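Local coordinates for protein probable ss-1,3-N-acetylglucosaminyltransferase (Staphylococcus aureus subsp. aureus N315, PDB 6HNQ) that is probably a glycosyltransferase of family 2 with a GT-A-type domain joined to a helical TarS-like linker domain, at residues D162-S167 against H268-K273; N186-K191 against Q200-E205; T240-F245 against K297-N302. All blocks are in the same frame, centred on the assembly; numbering follows the deposited sequence.

Interaction 1. Residues D162-S167 against H268-K273. With FQ8 ([(2~{R},3~{S},4~{S})-2,3,4,5-tetrakis(oxidanyl)pentyl] [(2~{R},3~{R},4~{S})-2,3,4-tris(oxidanyl)-5-[oxidanyl-[(2~{R},3~{S},4~{S})-2,3,4-tris(oxidanyl)-5-phosphonooxy-pentoxy]phosphoryl]oxy-pentyl] hydrogen phosphate), chain M.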
loop_
_atom_site.group_PDB
_atom_site.type_symbol
_atom_site.label_atom_id
_atom_site.label_comp_id
_atom_site.label_asym_id
_atom_site.label_seq_id
_atom_site.Cartn_x
_atom_site.Cartn_y
_atom_site.Cartn_z
ATOM N N ASP A 162 19.836 27.521 -15.646
ATOM C CA ASP A 162 18.413 27.182 -15.893
ATOM C C ASP A 162 17.878 26.547 -14.619
ATOM O O ASP A 162 18.570 25.705 -14.030
ATOM C CB ASP A 162 18.289 26.318 -17.159
ATOM C CG ASP A 162 18.654 27.125 -18.408
ATOM O OD1 ASP A 162 17.819 27.978 -18.838
ATOM O OD2 ASP A 162 19.794 26.927 -18.944
ATOM N N ILE A 163 16.706 26.978 -14.188
ATOM C CA ILE A 163 16.106 26.532 -12.903
ATOM C C ILE A 163 16.128 25.000 -12.863
ATOM O O ILE A 163 16.616 24.427 -11.878
ATOM C CB ILE A 163 14.695 27.114 -12.741
ATOM C CG1 ILE A 163 14.750 28.614 -12.461
ATOM C CG2 ILE A 163 13.960 26.362 -11.660
ATOM C CD1 ILE A 163 13.441 29.331 -12.596
ATOM N N ILE A 164 15.634 24.346 -13.910
ATOM C CA ILE A 164 15.432 22.873 -13.906
ATOM C C ILE A 164 16.773 22.173 -14.155
ATOM O O ILE A 164 17.111 21.273 -13.364
ATOM C CB ILE A 164 14.334 22.464 -14.902
ATOM C CG1 ILE A 164 13.024 23.112 -14.449
ATOM C CG2 ILE A 164 14.260 20.947 -15.032
ATOM C CD1 ILE A 164 11.772 22.537 -14.976
ATOM N N ASP A 165 17.514 22.564 -15.187
ATOM C CA ASP A 165 18.749 21.849 -15.592
ATOM C C ASP A 165 19.844 22.017 -14.525
ATOM O O ASP A 165 20.736 21.153 -14.466
ATOM C CB ASP A 165 19.254 22.321 -16.962
ATOM C CG ASP A 165 20.232 21.352 -17.609
ATOM O OD1 ASP A 165 19.985 20.137 -17.472
ATOM O OD2 ASP A 165 21.241 21.807 -18.240
ATOM N N ASN A 166 19.798 23.080 -13.710
ATOM C CA ASN A 166 20.872 23.379 -12.735
ATOM C C ASN A 166 20.344 23.237 -11.303
ATOM O O ASN A 166 21.011 23.719 -10.377
ATOM C CB ASN A 166 21.485 24.749 -13.017
ATOM C CG ASN A 166 22.271 24.757 -14.306
ATOM O OD1 ASN A 166 21.862 25.398 -15.268
ATOM N ND2 ASN A 166 23.380 24.027 -14.345
ATOM N N SER A 167 19.199 22.589 -11.119
ATOM C CA SER A 167 18.706 22.139 -9.792
ATOM C C SER A 167 18.552 23.332 -8.844
ATOM O O SER A 167 18.837 23.162 -7.682
ATOM C CB SER A 167 19.629 21.118 -9.220
ATOM O OG SER A 167 19.896 20.091 -10.162
ATOM N N HIS A 268 3.646 24.806 -15.752
ATOM C CA HIS A 268 3.299 23.432 -15.302
ATOM C C HIS A 268 4.586 22.675 -14.970
ATOM O O HIS A 268 4.605 21.953 -13.969
ATOM C CB HIS A 268 2.474 22.675 -16.344
ATOM C CG HIS A 268 1.128 23.249 -16.592
ATOM N ND1 HIS A 268 0.362 23.779 -15.593
ATOM C CD2 HIS A 268 0.401 23.351 -17.733
ATOM C CE1 HIS A 268 -0.781 24.206 -16.111
ATOM N NE2 HIS A 268 -0.786 23.950 -17.424
ATOM N N GLN A 269 5.606 22.824 -15.805
ATOM C CA GLN A 269 6.895 22.107 -15.638
ATOM C C GLN A 269 7.572 22.611 -14.351
ATOM O O GLN A 269 8.079 21.775 -13.576
ATOM C CB GLN A 269 7.795 22.320 -16.849
ATOM C CG GLN A 269 9.060 21.467 -16.817
ATOM C CD GLN A 269 10.103 21.961 -17.798
ATOM O OE1 GLN A 269 10.154 23.145 -18.125
ATOM N NE2 GLN A 269 10.956 21.069 -18.278
ATOM N N LEU A 270 7.594 23.932 -14.150
ATOM C CA LEU A 270 8.228 24.560 -12.966
ATOM C C LEU A 270 7.472 24.106 -11.710
ATOM O O LEU A 270 8.129 23.658 -10.753
ATOM C CB LEU A 270 8.218 26.078 -13.111
ATOM C CG LEU A 270 9.234 26.643 -14.105
ATOM C CD1 LEU A 270 8.971 28.139 -14.334
ATOM C CD2 LEU A 270 10.678 26.429 -13.594
ATOM N N ALA A 271 6.143 24.174 -11.752
ATOM C CA ALA A 271 5.272 23.769 -10.633
ATOM C C ALA A 271 5.517 22.297 -10.314
ATOM O O ALA A 271 5.622 21.950 -9.122
ATOM C CB ALA A 271 3.824 24.045 -10.960
ATOM N N GLY A 272 5.615 21.449 -11.330
ATOM C CA GLY A 272 5.854 20.006 -11.129
ATOM C C GLY A 272 7.220 19.774 -10.490
ATOM O O GLY A 272 7.361 18.850 -9.654
ATOM N N LYS A 273 8.216 20.568 -10.883
ATOM C CA LYS A 273 9.578 20.417 -10.326
ATOM C C LYS A 273 9.535 20.844 -8.857
ATOM O O LYS A 273 10.202 20.193 -8.034
ATOM C CB LYS A 273 10.610 21.230 -11.102
ATOM C CG LYS A 273 12.041 21.122 -10.564
ATOM C CD LYS A 273 12.635 19.725 -10.415
ATOM C CE LYS A 273 12.726 19.012 -11.748
ATOM N NZ LYS A 273 13.145 17.602 -11.617
HETATM O OAN FQ8 M . 15.547 14.013 -10.685
HETATM P PBL FQ8 M . 14.749 14.773 -9.375
HETATM O OAO FQ8 M . 13.535 13.831 -8.845
HETATM O OAA FQ8 M . 14.220 16.120 -9.667
HETATM O OAX FQ8 M . 15.756 14.714 -8.140
HETATM C CAS FQ8 M . 16.534 15.845 -7.759
HETATM C CBE FQ8 M . 17.989 15.426 -7.574
HETATM O OAG FQ8 M . 18.087 14.055 -7.149
HETATM C CBJ FQ8 M . 18.633 16.349 -6.541
HETATM O OAL FQ8 M . 19.998 16.426 -6.914
HETATM C CBF FQ8 M . 18.413 15.787 -5.106
HETATM O OAH FQ8 M . 17.196 16.309 -4.568
HETATM C CAU FQ8 M . 19.542 16.110 -4.154
HETATM O OAZ FQ8 M . 19.655 17.542 -4.146
HETATM P PBN FQ8 M . 20.881 18.257 -3.330
HETATM O OAQ FQ8 M . 21.656 19.049 -4.508
HETATM O OAC FQ8 M . 21.779 17.284 -2.638
HETATM O OBB FQ8 M . 20.159 19.373 -2.336
HETATM C CAW FQ8 M . 19.737 19.015 -1.019
HETATM C CBH FQ8 M . 18.513 19.844 -0.549
HETATM O OAJ FQ8 M . 18.007 20.634 -1.635
HETATM C CBK FQ8 M . 18.857 20.785 0.643
HETATM O OAM FQ8 M . 19.719 20.131 1.586
HETATM C CBG FQ8 M . 17.585 21.254 1.407
HETATM O OAI FQ8 M . 16.401 21.046 0.627
HETATM C CAV FQ8 M . 17.722 22.726 1.798
HETATM O OBA FQ8 M . 16.909 23.465 0.878
HETATM P PBM FQ8 M . 17.242 24.996 0.394
HETATM O OAP FQ8 M . 16.442 25.140 -1.022
HETATM O OAB FQ8 M . 18.699 25.273 0.254
HETATM O OAY FQ8 M . 16.509 26.037 1.381
HETATM C CAT FQ8 M . 15.322 25.712 2.102
HETATM C CBD FQ8 M . 15.528 26.057 3.584
HETATM O OAF FQ8 M . 16.351 27.221 3.698
HETATM C CBI FQ8 M . 14.181 26.319 4.300
HETATM O OAK FQ8 M . 13.417 27.300 3.587
HETATM C CBC FQ8 M . 13.345 25.030 4.433
HETATM O OAE FQ8 M . 14.186 23.913 4.743
HETATM C CAR FQ8 M . 12.328 25.219 5.540
HETATM O OAD FQ8 M . 11.387 24.139 5.365
#
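Ile163 and Ile164, neighbours in a loop of the family 2 domain, press against one side of helix 264-281. The tight part is an aliphatic core. Leu270 extends its CD2 methyl across to the loop, where it meets CG2 of Ile163 at 3.8 Å and CG1 of Ile164 at 4.2 Å, so one leucine branch touches both isoleucines. Branched chains suit this place because each presents two arms: Ile163 turns its other side to Phe169, Met208, Tyr213 and Tyr261, within the protein interior.

Toward the more exposed flank the packing is looser, though Ile164 CD1 still comes close to Gln269, 3.3 Å from its CD. There CD1 touches the amide carbon rather than making a polar bond; OE1 of Gln269 is hydrogen-bonded to NZ of Lys266. CG2 of Ile164 lies 4.1 Å from CE of Lys273, whose chain is bent at chi2 and chi3 (55° and 62°). That double bend turns NZ toward the bound FQ8, where it donates a hydrogen bond of 2.7 Å to the phosphate oxygen OAA. The contact thus divides its lysine: its CE methylene lies near an isoleucine methyl, while the probably protonated amine meets a phosphate whose negative charge should strengthen the bond.

Interaction 2. Residues N186-K191 against Q200-E205. With FQ8 ([(2~{R},3~{S},4~{S})-2,3,4,5-tetrakis(oxidanyl)pentyl] [(2~{R},3~{R},4~{S})-2,3,4-tris(oxidanyl)-5-[oxidanyl-[(2~{R},3~{S},4~{S})-2,3,4-tris(oxidanyl)-5-phosphonooxy-pentoxy]phosphoryl]oxy-pentyl] hydrogen phosphate), chain M.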
loop_
_atom_site.group_PDB
_atom_site.type_symbol
_atom_site.label_atom_id
_atom_site.label_comp_id
_atom_site.label_asym_id
_atom_site.label_seq_id
_atom_site.Cartn_x
_atom_site.Cartn_y
_atom_site.Cartn_z
ATOM N N ASN A 186 10.038 45.168 -8.446
ATOM C CA ASN A 186 8.961 44.166 -8.247
ATOM C C ASN A 186 8.487 44.196 -6.789
ATOM O O ASN A 186 7.611 43.397 -6.443
ATOM C CB ASN A 186 9.430 42.782 -8.714
ATOM C CG ASN A 186 9.741 42.783 -10.199
ATOM O OD1 ASN A 186 8.850 42.902 -11.014
ATOM N ND2 ASN A 186 10.996 42.627 -10.570
ATOM N N LYS A 187 9.048 45.076 -5.964
ATOM C CA LYS A 187 8.629 45.264 -4.546
ATOM C C LYS A 187 8.629 43.895 -3.851
ATOM O O LYS A 187 7.620 43.544 -3.219
ATOM C CB LYS A 187 7.255 45.938 -4.471
ATOM C CG LYS A 187 7.139 47.239 -5.257
ATOM C CD LYS A 187 5.750 47.798 -5.348
ATOM C CE LYS A 187 5.643 48.924 -6.358
ATOM N N ILE A 188 9.736 43.159 -3.966
ATOM C CA ILE A 188 9.899 41.817 -3.342
ATOM C C ILE A 188 10.337 42.028 -1.897
ATOM O O ILE A 188 11.400 42.629 -1.681
ATOM C CB ILE A 188 10.904 40.951 -4.129
ATOM C CG1 ILE A 188 10.583 40.913 -5.630
ATOM C CG2 ILE A 188 10.983 39.558 -3.523
ATOM C CD1 ILE A 188 11.504 40.014 -6.424
ATOM N N LYS A 189 9.528 41.559 -0.955
ATOM C CA LYS A 189 9.792 41.621 0.505
ATOM C C LYS A 189 9.670 40.207 1.066
ATOM O O LYS A 189 8.895 39.416 0.502
ATOM C CB LYS A 189 8.782 42.539 1.206
ATOM C CG LYS A 189 8.678 43.961 0.675
ATOM C CD LYS A 189 7.686 44.790 1.498
ATOM C CE LYS A 189 7.689 46.269 1.170
ATOM N NZ LYS A 189 6.876 46.568 -0.034
ATOM N N PHE A 190 10.376 39.910 2.154
ATOM C CA PHE A 190 10.180 38.662 2.922
ATOM C C PHE A 190 8.805 38.747 3.590
ATOM O O PHE A 190 8.462 39.819 4.129
ATOM C CB PHE A 190 11.305 38.466 3.942
ATOM C CG PHE A 190 12.655 38.228 3.316
ATOM C CD1 PHE A 190 13.474 39.287 2.965
ATOM C CD2 PHE A 190 13.103 36.938 3.068
ATOM C CE1 PHE A 190 14.715 39.057 2.392
ATOM C CE2 PHE A 190 14.348 36.714 2.495
ATOM C CZ PHE A 190 15.142 37.774 2.157
ATOM N N LYS A 191 8.020 37.672 3.524
ATOM C CA LYS A 191 6.675 37.649 4.162
ATOM C C LYS A 191 6.815 37.124 5.589
ATOM O O LYS A 191 7.875 36.520 5.900
ATOM C CB LYS A 191 5.647 36.824 3.388
ATOM C CG LYS A 191 5.508 37.127 1.901
ATOM C CD LYS A 191 5.241 38.575 1.540
ATOM C CE LYS A 191 4.995 38.756 0.063
ATOM N NZ LYS A 191 5.441 40.102 -0.373
ATOM N N GLN A 200 12.570 30.598 0.883
ATOM C CA GLN A 200 12.200 29.896 -0.380
ATOM C C GLN A 200 11.286 30.805 -1.211
ATOM O O GLN A 200 11.546 30.974 -2.418
ATOM C CB GLN A 200 11.441 28.592 -0.128
ATOM C CG GLN A 200 12.314 27.414 0.254
ATOM C CD GLN A 200 11.479 26.170 0.398
ATOM O OE1 GLN A 200 10.958 25.605 -0.579
ATOM N NE2 GLN A 200 11.312 25.765 1.648
ATOM N N LEU A 201 10.243 31.354 -0.578
ATOM C CA LEU A 201 9.251 32.209 -1.261
ATOM C C LEU A 201 9.974 33.405 -1.889
ATOM O O LEU A 201 9.673 33.765 -3.053
ATOM C CB LEU A 201 8.190 32.680 -0.267
ATOM C CG LEU A 201 7.160 33.638 -0.884
ATOM C CD1 LEU A 201 6.548 33.054 -2.141
ATOM C CD2 LEU A 201 6.068 34.034 0.052
ATOM N N PHE A 202 10.897 34.002 -1.142
ATOM C CA PHE A 202 11.643 35.194 -1.600
ATOM C C PHE A 202 12.442 34.830 -2.853
ATOM O O PHE A 202 12.315 35.525 -3.864
ATOM C CB PHE A 202 12.528 35.743 -0.483
ATOM C CG PHE A 202 13.247 37.006 -0.874
ATOM C CD1 PHE A 202 14.489 36.941 -1.479
ATOM C CD2 PHE A 202 12.672 38.251 -0.669
ATOM C CE1 PHE A 202 15.150 38.097 -1.866
ATOM C CE2 PHE A 202 13.352 39.409 -1.019
ATOM C CZ PHE A 202 14.587 39.328 -1.617
ATOM N N THR A 203 13.225 33.757 -2.791
ATOM C CA THR A 203 14.064 33.303 -3.931
ATOM C C THR A 203 13.163 32.946 -5.116
ATOM O O THR A 203 13.527 33.267 -6.254
ATOM C CB THR A 203 14.964 32.129 -3.537
ATOM O OG1 THR A 203 15.712 32.537 -2.393
ATOM C CG2 THR A 203 15.894 31.727 -4.655
ATOM N N ILE A 204 12.035 32.292 -4.871
ATOM C CA ILE A 204 11.098 31.908 -5.970
ATOM C C ILE A 204 10.558 33.193 -6.599
ATOM O O ILE A 204 10.575 33.278 -7.825
ATOM C CB ILE A 204 9.976 30.975 -5.479
ATOM C CG1 ILE A 204 10.507 29.587 -5.092
ATOM C CG2 ILE A 204 8.876 30.884 -6.520
ATOM C CD1 ILE A 204 10.753 28.682 -6.233
ATOM N N GLU A 205 10.103 34.151 -5.798
ATOM C CA GLU A 205 9.547 35.431 -6.327
ATOM C C GLU A 205 10.629 36.093 -7.180
ATOM O O GLU A 205 10.323 36.589 -8.266
ATOM C CB GLU A 205 9.038 36.330 -5.199
ATOM C CG GLU A 205 7.629 35.969 -4.765
ATOM C CD GLU A 205 7.040 36.731 -3.584
ATOM O OE1 GLU A 205 7.794 37.143 -2.697
ATOM O OE2 GLU A 205 5.806 36.884 -3.540
HETATM O OAN FQ8 M . 15.547 14.013 -10.685
HETATM P PBL FQ8 M . 14.749 14.773 -9.375
HETATM O OAO FQ8 M . 13.535 13.831 -8.845
HETATM O OAA FQ8 M . 14.220 16.120 -9.667
HETATM O OAX FQ8 M . 15.756 14.714 -8.140
HETATM C CAS FQ8 M . 16.534 15.845 -7.759
HETATM C CBE FQ8 M . 17.989 15.426 -7.574
HETATM O OAG FQ8 M . 18.087 14.055 -7.149
HETATM C CBJ FQ8 M . 18.633 16.349 -6.541
HETATM O OAL FQ8 M . 19.998 16.426 -6.914
HETATM C CBF FQ8 M . 18.413 15.787 -5.106
HETATM O OAH FQ8 M . 17.196 16.309 -4.568
HETATM C CAU FQ8 M . 19.542 16.110 -4.154
HETATM O OAZ FQ8 M . 19.655 17.542 -4.146
HETATM P PBN FQ8 M . 20.881 18.257 -3.330
HETATM O OAQ FQ8 M . 21.656 19.049 -4.508
HETATM O OAC FQ8 M . 21.779 17.284 -2.638
HETATM O OBB FQ8 M . 20.159 19.373 -2.336
HETATM C CAW FQ8 M . 19.737 19.015 -1.019
HETATM C CBH FQ8 M . 18.513 19.844 -0.549
HETATM O OAJ FQ8 M . 18.007 20.634 -1.635
HETATM C CBK FQ8 M . 18.857 20.785 0.643
HETATM O OAM FQ8 M . 19.719 20.131 1.586
HETATM C CBG FQ8 M . 17.585 21.254 1.407
HETATM O OAI FQ8 M . 16.401 21.046 0.627
HETATM C CAV FQ8 M . 17.722 22.726 1.798
HETATM O OBA FQ8 M . 16.909 23.465 0.878
HETATM P PBM FQ8 M . 17.242 24.996 0.394
HETATM O OAP FQ8 M . 16.442 25.140 -1.022
HETATM O OAB FQ8 M . 18.699 25.273 0.254
HETATM O OAY FQ8 M . 16.509 26.037 1.381
HETATM C CAT FQ8 M . 15.322 25.712 2.102
HETATM C CBD FQ8 M . 15.528 26.057 3.584
HETATM O OAF FQ8 M . 16.351 27.221 3.698
HETATM C CBI FQ8 M . 14.181 26.319 4.300
HETATM O OAK FQ8 M . 13.417 27.300 3.587
HETATM C CBC FQ8 M . 13.345 25.030 4.433
HETATM O OAE FQ8 M . 14.186 23.913 4.743
HETATM C CAR FQ8 M . 12.328 25.219 5.540
HETATM O OAD FQ8 M . 11.387 24.139 5.365
#
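Phe190 and Phe202 lie face on face, an offset stack with ring planes only 4° apart and centroids separated by 4.0 Å. Phe202, on helix 198-207, can be followed outward. Its CB already touches the opposing ring, at CE2 of Phe190. CG is 3.6 Å from that same CE2. Along one side of the ring, CD1 faces CZ of Phe190; along the other, CD2 meets both CE1 of Phe190 and the CG2 methyl of Ile188. CE2 lies 3.5 Å from this methyl, which approaches obliquely, and CZ at the tip still has CE1 of Phe190 at 4.0 Å. CG stands anti to the backbone N (chi1 -177°), which carries the ring off the helix toward the loop. Phenylalanine suits both positions, since a flat apolar ring can lie over much of another.

The flank is aliphatic and charged. CG of Lys191 rests 3.6 Å from CD2 of Leu201, while NZ of Lys191 stays 4.4 Å from OE1 of Glu205, beyond salt-bridge range, so any attraction is probably modest. In the first turn of helix 198-207 Gln200 donates from NE2 to OAK of FQ8 (3.2 Å, 159° at the hydrogen), and its OE1 is hydrogen-bonded to OH of Tyr274.

Two aromatic residues of neighbouring sheet strands adjoin the stack edge-to-face: Phe108 of strand 105-108 meets Phe190, and Phe178 of strand 177-179 meets Phe202. Helix 91-100 packs on Phe190 and helix 242-256 covers Leu201, so the loop after helix 180-185 lies on helix 198-207 with both phenylalanines buried and Lys189 exposed.

Interaction 3. Residues T240-F245 against K297-N302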
loop_
_atom_site.group_PDB
_atom_site.type_symbol
_atom_site.label_atom_id
_atom_site.label_comp_id
_atom_site.label_asym_id
_atom_site.label_seq_id
_atom_site.Cartn_x
_atom_site.Cartn_y
_atom_site.Cartn_z
ATOM N N THR A 240 0.162 23.025 12.777
ATOM C CA THR A 240 -1.090 22.649 12.056
ATOM C C THR A 240 -0.834 22.657 10.540
ATOM O O THR A 240 -1.562 21.974 9.816
ATOM C CB THR A 240 -2.226 23.628 12.403
ATOM O OG1 THR A 240 -1.937 24.910 11.822
ATOM C CG2 THR A 240 -2.444 23.782 13.895
ATOM N N GLY A 241 0.130 23.470 10.084
ATOM C CA GLY A 241 0.476 23.629 8.665
ATOM C C GLY A 241 -0.306 24.745 8.001
ATOM O O GLY A 241 -0.099 24.951 6.804
ATOM N N ASN A 242 -1.157 25.477 8.726
ATOM C CA ASN A 242 -1.943 26.591 8.143
ATOM C C ASN A 242 -0.969 27.620 7.568
ATOM O O ASN A 242 -1.214 28.089 6.440
ATOM C CB ASN A 242 -2.871 27.284 9.142
ATOM C CG ASN A 242 -4.074 26.486 9.574
ATOM O OD1 ASN A 242 -4.228 25.327 9.218
ATOM N ND2 ASN A 242 -4.883 27.084 10.435
ATOM N N GLN A 243 0.094 27.954 8.297
ATOM C CA GLN A 243 1.022 29.048 7.920
ATOM C C GLN A 243 2.006 28.530 6.862
ATOM O O GLN A 243 2.251 29.223 5.862
ATOM C CB GLN A 243 1.723 29.609 9.156
ATOM C CG GLN A 243 0.763 30.169 10.198
ATOM C CD GLN A 243 1.436 30.583 11.492
ATOM O OE1 GLN A 243 2.613 30.309 11.726
ATOM N NE2 GLN A 243 0.727 31.354 12.301
ATOM N N TYR A 244 2.563 27.350 7.081
ATOM C CA TYR A 244 3.527 26.718 6.154
ATOM C C TYR A 244 2.892 26.577 4.758
ATOM O O TYR A 244 3.512 26.983 3.776
ATOM C CB TYR A 244 3.973 25.370 6.706
ATOM C CG TYR A 244 4.825 24.566 5.763
ATOM C CD1 TYR A 244 6.096 24.994 5.410
ATOM C CD2 TYR A 244 4.354 23.380 5.215
ATOM C CE1 TYR A 244 6.882 24.263 4.541
ATOM C CE2 TYR A 244 5.135 22.624 4.362
ATOM C CZ TYR A 244 6.404 23.068 4.027
ATOM O OH TYR A 244 7.201 22.330 3.200
ATOM N N PHE A 245 1.685 26.030 4.673
ATOM C CA PHE A 245 1.033 25.739 3.365
ATOM C C PHE A 245 0.526 27.041 2.740
ATOM O O PHE A 245 0.384 27.061 1.516
ATOM C CB PHE A 245 -0.020 24.639 3.481
ATOM C CG PHE A 245 0.597 23.269 3.601
ATOM C CD1 PHE A 245 1.395 22.761 2.582
ATOM C CD2 PHE A 245 0.437 22.517 4.747
ATOM C CE1 PHE A 245 2.004 21.517 2.697
ATOM C CE2 PHE A 245 1.042 21.276 4.859
ATOM C CZ PHE A 245 1.826 20.777 3.836
ATOM N N LYS A 297 -2.527 15.121 12.046
ATOM C CA LYS A 297 -2.259 14.522 10.714
ATOM C C LYS A 297 -3.374 14.947 9.758
ATOM O O LYS A 297 -3.068 15.324 8.630
ATOM C CB LYS A 297 -2.187 13.000 10.801
ATOM C CG LYS A 297 -0.884 12.465 11.357
ATOM C CD LYS A 297 -0.919 10.939 11.449
ATOM C CE LYS A 297 0.413 10.372 11.875
ATOM N NZ LYS A 297 0.372 8.901 11.914
ATOM N N ILE A 298 -4.622 14.889 10.203
ATOM C CA ILE A 298 -5.803 15.222 9.363
ATOM C C ILE A 298 -5.722 16.697 8.996
ATOM O O ILE A 298 -5.925 17.010 7.807
ATOM C CB ILE A 298 -7.113 14.839 10.066
ATOM C CG1 ILE A 298 -7.232 13.318 10.171
ATOM C CG2 ILE A 298 -8.319 15.451 9.374
ATOM C CD1 ILE A 298 -7.241 12.577 8.835
ATOM N N GLU A 299 -5.416 17.561 9.961
ATOM C CA GLU A 299 -5.376 19.028 9.731
ATOM C C GLU A 299 -4.225 19.311 8.765
ATOM O O GLU A 299 -4.416 20.091 7.846
ATOM C CB GLU A 299 -5.260 19.807 11.054
ATOM C CG GLU A 299 -5.534 21.284 10.852
ATOM C CD GLU A 299 -5.778 22.234 12.012
ATOM O OE1 GLU A 299 -6.072 21.776 13.156
ATOM O OE2 GLU A 299 -5.695 23.465 11.730
ATOM N N TRP A 300 -3.072 18.685 8.970
ATOM C CA TRP A 300 -1.860 18.878 8.141
ATOM C C TRP A 300 -2.155 18.441 6.709
ATOM O O TRP A 300 -1.861 19.218 5.783
ATOM C CB TRP A 300 -0.674 18.100 8.712
ATOM C CG TRP A 300 0.582 18.276 7.926
ATOM C CD1 TRP A 300 1.013 17.519 6.880
ATOM C CD2 TRP A 300 1.576 19.300 8.105
ATOM N NE1 TRP A 300 2.221 17.967 6.422
ATOM C CE2 TRP A 300 2.592 19.061 7.150
ATOM C CE3 TRP A 300 1.736 20.363 9.006
ATOM C CZ2 TRP A 300 3.717 19.870 7.039
ATOM C CZ3 TRP A 300 2.845 21.174 8.885
ATOM C CH2 TRP A 300 3.814 20.935 7.906
ATOM N N LEU A 301 -2.704 17.243 6.524
ATOM C CA LEU A 301 -3.014 16.690 5.178
ATOM C C LEU A 301 -4.093 17.560 4.533
ATOM O O LEU A 301 -4.026 17.772 3.333
ATOM C CB LEU A 301 -3.458 15.233 5.301
ATOM C CG LEU A 301 -3.869 14.575 3.977
ATOM C CD1 LEU A 301 -2.765 14.623 2.941
ATOM C CD2 LEU A 301 -4.294 13.129 4.191
ATOM N N ASN A 302 -5.041 18.058 5.308
ATOM C CA ASN A 302 -6.131 18.918 4.778
ATOM C C ASN A 302 -5.508 20.180 4.172
ATOM O O ASN A 302 -5.909 20.558 3.064
ATOM C CB ASN A 302 -7.185 19.270 5.835
ATOM C CG ASN A 302 -8.546 18.692 5.504
ATOM O OD1 ASN A 302 -9.044 18.863 4.387
ATOM N ND2 ASN A 302 -9.104 17.931 6.434
#
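Trp300 packs its indole against Gly241, Tyr244 and Phe245 in the segment 240-245. Among the aromatic contacts, Phe245 forms an edge-to-face pair with Trp300: its CE2 stands over the indole face, 3.5 Å from CE2 of Trp300, with the planes at 66°. Tyr244 is nearly parallel to the six-membered ring of Trp300 but slid aside, touching chiefly through CD2, 3.7 Å from CH2 of Trp300. The indole reaches them because its CG is anti to the backbone N (chi1 -179°), which swings the rings across toward the other helix. A broad tryptophan suits a place where several partners must be met at once.

The backbone contributes next. CA of Gly241 lies 3.4 Å from CZ3 of Trp300; the bare CA lets the indole come this close, and the positive phi of 91° is one glycine adopts easily. Thr240 O receives a CA-H...O contact from Trp300 CA at 3.5 Å.

The polar groups lie to one side of the aromatic cluster. Thr240 OG1 accepts from Asn242 N (3.2 Å), closing an ST turn. Glu299 runs alongside Thr240, its OE2 3.5 Å from CB of Thr240. OD1 of Asn242 lies near that OE2, but both are acceptors; OD1 is hydrogen-bonded to ND2 of Asn303.

Phe304 stacks on Phe245 and Phe287 meets Trp300, extending an aromatic cluster that joins helices 242-256 and 294-308 of the helical TarS-like linker domain.

In the fold
From the N terminus, the chain first reaches the loop between strands 134-142 and 177-179, where interaction 1 opens; it closes only about a hundred residues later on helix 264-281, tying the family 2 domain to the linker helices. Nested inside that long loop, interaction 2 closes a short one, fastening the segment after helix 180-185 to helix 198-207. Interaction 3 opens in segment 240-245, which runs into helix 242-256, before interaction 1 has closed, and ends on helix 294-308, so these two cross. Interactions 1 and 2, their centres 18 Å apart, both touch FQ8; in interaction 3 the side chain of Tyr244 lies about 5 Å from it.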